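Local coordinates for SAR-endolysin (Enterobacteria phage P1, PDB 1XJU), which hydrolyses the glycosidic linkages of host peptidoglycan as a secreted lysozyme, helping to lyse the cell and release mature phage, at residues A[85-90]-A[141-146]. Numbering follows the deposited sequence.
Sequences AFNMGC and IRREKE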
loop_
_atom_site.group_PDB
_atom_site.type_symbol
_atom_site.label_atom_id
_atom_site.label_comp_id
_atom_site.label_asym_id
_atom_site.label_seq_id
_atom_site.Cartn_x
_atom_site.Cartn_y
_atom_site.Cartn_z
ATOM N N ALA A 85 0.344 1.929 -1.001
ATOM C CA ALA A 85 -0.768 2.815 -0.691
ATOM C C ALA A 85 -2.003 2.436 -1.527
ATOM O O ALA A 85 -3.125 2.518 -1.042
ATOM C CB ALA A 85 -0.385 4.252 -0.901
ATOM N N PHE A 86 -1.815 2.050 -2.769
ATOM C CA PHE A 86 -2.918 1.623 -3.626
ATOM C C PHE A 86 -3.594 0.413 -3.009
ATOM O O PHE A 86 -4.825 0.306 -2.969
ATOM C CB PHE A 86 -2.396 1.306 -5.014
ATOM C CG PHE A 86 -3.433 0.801 -5.963
ATOM C CD1 PHE A 86 -3.676 -0.534 -6.103
ATOM C CD2 PHE A 86 -4.164 1.701 -6.749
ATOM C CE1 PHE A 86 -4.633 -1.013 -6.983
ATOM C CE2 PHE A 86 -5.103 1.226 -7.668
ATOM C CZ PHE A 86 -5.331 -0.151 -7.764
ATOM N N ASN A 87 -2.799 -0.540 -2.551
ATOM C CA ASN A 87 -3.306 -1.832 -2.086
ATOM C C ASN A 87 -3.877 -1.735 -0.687
ATOM O O ASN A 87 -4.856 -2.428 -0.388
ATOM C CB ASN A 87 -2.126 -2.814 -2.147
ATOM C CG ASN A 87 -2.449 -4.259 -2.099
ATOM O OD1 ASN A 87 -1.576 -5.030 -1.598
ATOM N ND2 ASN A 87 -3.564 -4.707 -2.774
ATOM N N MET A 88 -3.273 -0.911 0.186
ATOM C CA MET A 88 -3.584 -0.895 1.615
ATOM C C MET A 88 -4.291 0.357 2.085
ATOM O O MET A 88 -4.937 0.310 3.141
ATOM C CB MET A 88 -2.305 -1.054 2.432
ATOM C CG MET A 88 -1.511 -2.313 2.076
ATOM S SD MET A 88 -2.460 -3.845 2.153
ATOM C CE MET A 88 -2.377 -4.130 3.938
ATOM N N GLY A 89 -4.239 1.435 1.332
ATOM C CA GLY A 89 -4.826 2.700 1.728
ATOM C C GLY A 89 -3.864 3.547 2.517
ATOM O O GLY A 89 -2.977 3.054 3.246
ATOM N N CYS A 90 -4.048 4.847 2.388
ATOM C CA CYS A 90 -3.128 5.806 3.038
ATOM C C CYS A 90 -3.186 5.726 4.555
ATOM O O CYS A 90 -2.139 5.683 5.230
ATOM C CB CYS A 90 -3.416 7.218 2.578
ATOM S SG CYS A 90 -2.028 8.359 2.789
ATOM N N ILE A 141 3.944 -11.582 0.450
ATOM C CA ILE A 141 4.663 -11.691 -0.775
ATOM C C ILE A 141 4.731 -10.347 -1.509
ATOM O O ILE A 141 5.798 -9.915 -2.008
ATOM C CB ILE A 141 3.991 -12.739 -1.677
ATOM C CG1 ILE A 141 4.212 -14.138 -1.150
ATOM C CG2 ILE A 141 4.588 -12.657 -3.050
ATOM C CD1 ILE A 141 3.376 -15.168 -1.925
ATOM N N ARG A 142 3.592 -9.688 -1.611
ATOM C CA ARG A 142 3.460 -8.377 -2.227
ATOM C C ARG A 142 4.398 -7.399 -1.562
ATOM O O ARG A 142 5.081 -6.664 -2.285
ATOM C CB ARG A 142 1.999 -7.964 -2.138
ATOM C CG ARG A 142 1.684 -6.599 -2.640
ATOM C CD ARG A 142 2.077 -6.357 -4.068
ATOM N NE ARG A 142 1.559 -5.024 -4.526
ATOM C CZ ARG A 142 0.370 -4.769 -5.072
ATOM N NH1 ARG A 142 -0.414 -5.791 -5.441
ATOM N NH2 ARG A 142 -0.000 -3.537 -5.398
ATOM N N ARG A 143 4.346 -7.305 -0.256
ATOM C CA ARG A 143 5.211 -6.354 0.469
ATOM C C ARG A 143 6.683 -6.624 0.210
ATOM O O ARG A 143 7.484 -5.686 0.089
ATOM C CB ARG A 143 4.936 -6.385 1.943
ATOM C CG ARG A 143 3.549 -5.877 2.373
ATOM C CD ARG A 143 3.244 -4.440 2.112
ATOM N NE ARG A 143 2.677 -4.178 0.815
ATOM C CZ ARG A 143 1.390 -4.366 0.525
ATOM N NH1 ARG A 143 0.931 -4.022 -0.646
ATOM N NH2 ARG A 143 0.585 -4.926 1.423
ATOM N N GLU A 144 7.069 -7.889 0.138
ATOM C CA GLU A 144 8.491 -8.220 -0.105
ATOM C C GLU A 144 8.902 -7.851 -1.493
ATOM O O GLU A 144 10.014 -7.325 -1.717
ATOM C CB GLU A 144 8.752 -9.690 0.229
ATOM C CG GLU A 144 8.541 -9.986 1.708
ATOM C CD GLU A 144 8.565 -11.453 2.087
ATOM O OE1 GLU A 144 8.587 -12.283 1.163
ATOM O OE2 GLU A 144 8.516 -11.757 3.321
ATOM N N LYS A 145 8.058 -8.041 -2.474
ATOM C CA LYS A 145 8.368 -7.621 -3.808
ATOM C C LYS A 145 8.452 -6.082 -3.922
ATOM O O LYS A 145 9.370 -5.532 -4.556
ATOM C CB LYS A 145 7.339 -8.136 -4.814
ATOM C CG LYS A 145 7.392 -9.612 -5.019
ATOM C CD LYS A 145 6.362 -10.118 -5.953
ATOM C CE LYS A 145 6.478 -11.635 -6.056
ATOM N NZ LYS A 145 7.739 -12.152 -6.650
ATOM N N GLU A 146 7.550 -5.369 -3.284
ATOM C CA GLU A 146 7.675 -3.928 -3.216
ATOM C C GLU A 146 8.969 -3.512 -2.543
ATOM O O GLU A 146 9.631 -2.558 -3.023
ATOM C CB GLU A 146 6.465 -3.315 -2.469
ATOM C CG GLU A 146 5.138 -3.414 -3.188
ATOM C CD GLU A 146 3.988 -3.122 -2.278
ATOM O OE1 GLU A 146 2.810 -3.132 -2.818
ATOM O OE2 GLU A 146 4.190 -3.013 -1.071
#
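N87 meets the guanidinium groups of R142 and R143 where the C-terminal end of helix 75-88 packs against helix 137-151. Both helices belong to the mainly helical phage lysozyme domain of glycosyl hydrolase family 24. The backbones stay well apart, with the CA atoms of N87 and R142 9.4 Å from each other. The long side chains of R142 and R143 reach across to N87 and M88, and E146 ties the two arginines together in a salt-bridge network.

R143 NH1 donates a hydrogen bond to N87 OD1 at 2.9 Å. The donor lies in the carbonyl plane, on a lone pair of OD1, and the oxygen sits at the edge of the guanidinium. The R143 chain bends at chi2 and chi3, which brings its guanidinium close to N87 and M88. R142 meets the same amide differently. Its guanidinium stacks on the amide with the planes only 4° apart, and N87 OD1 is 4.0 Å from R142 CZ, over the centre of the group.

M88 lies beside the R143 guanidinium. Its SD is 3.3 Å from R143 NH2, in an oblique approach, and M88 CG is 3.4 Å from the same nitrogen. NH2 has its hydrogen bond with F128 O.

E146 fixes both arginines from within their own helix. R143 grips its carboxylate side-on, through NE and NH1. R142 NE reaches OE1 from the same face as R143 NH1, and S83 OG is hydrogen-bonded to both OE1 and R142 NH2. The buried carboxylate probably offsets part of the arginine charge.

N87 ND2 donates to the carbonyls of Y21 and C23. C23 is an active-site residue, held here in a disulfide with C16 in the inactive form. N87 thus joins the arginine cluster to the loop that carries C23. The straightest links of the cluster, R143 NE to E146 OE2 and R143 NH1 to E146 OE1, each have an N-H...O angle of 170°.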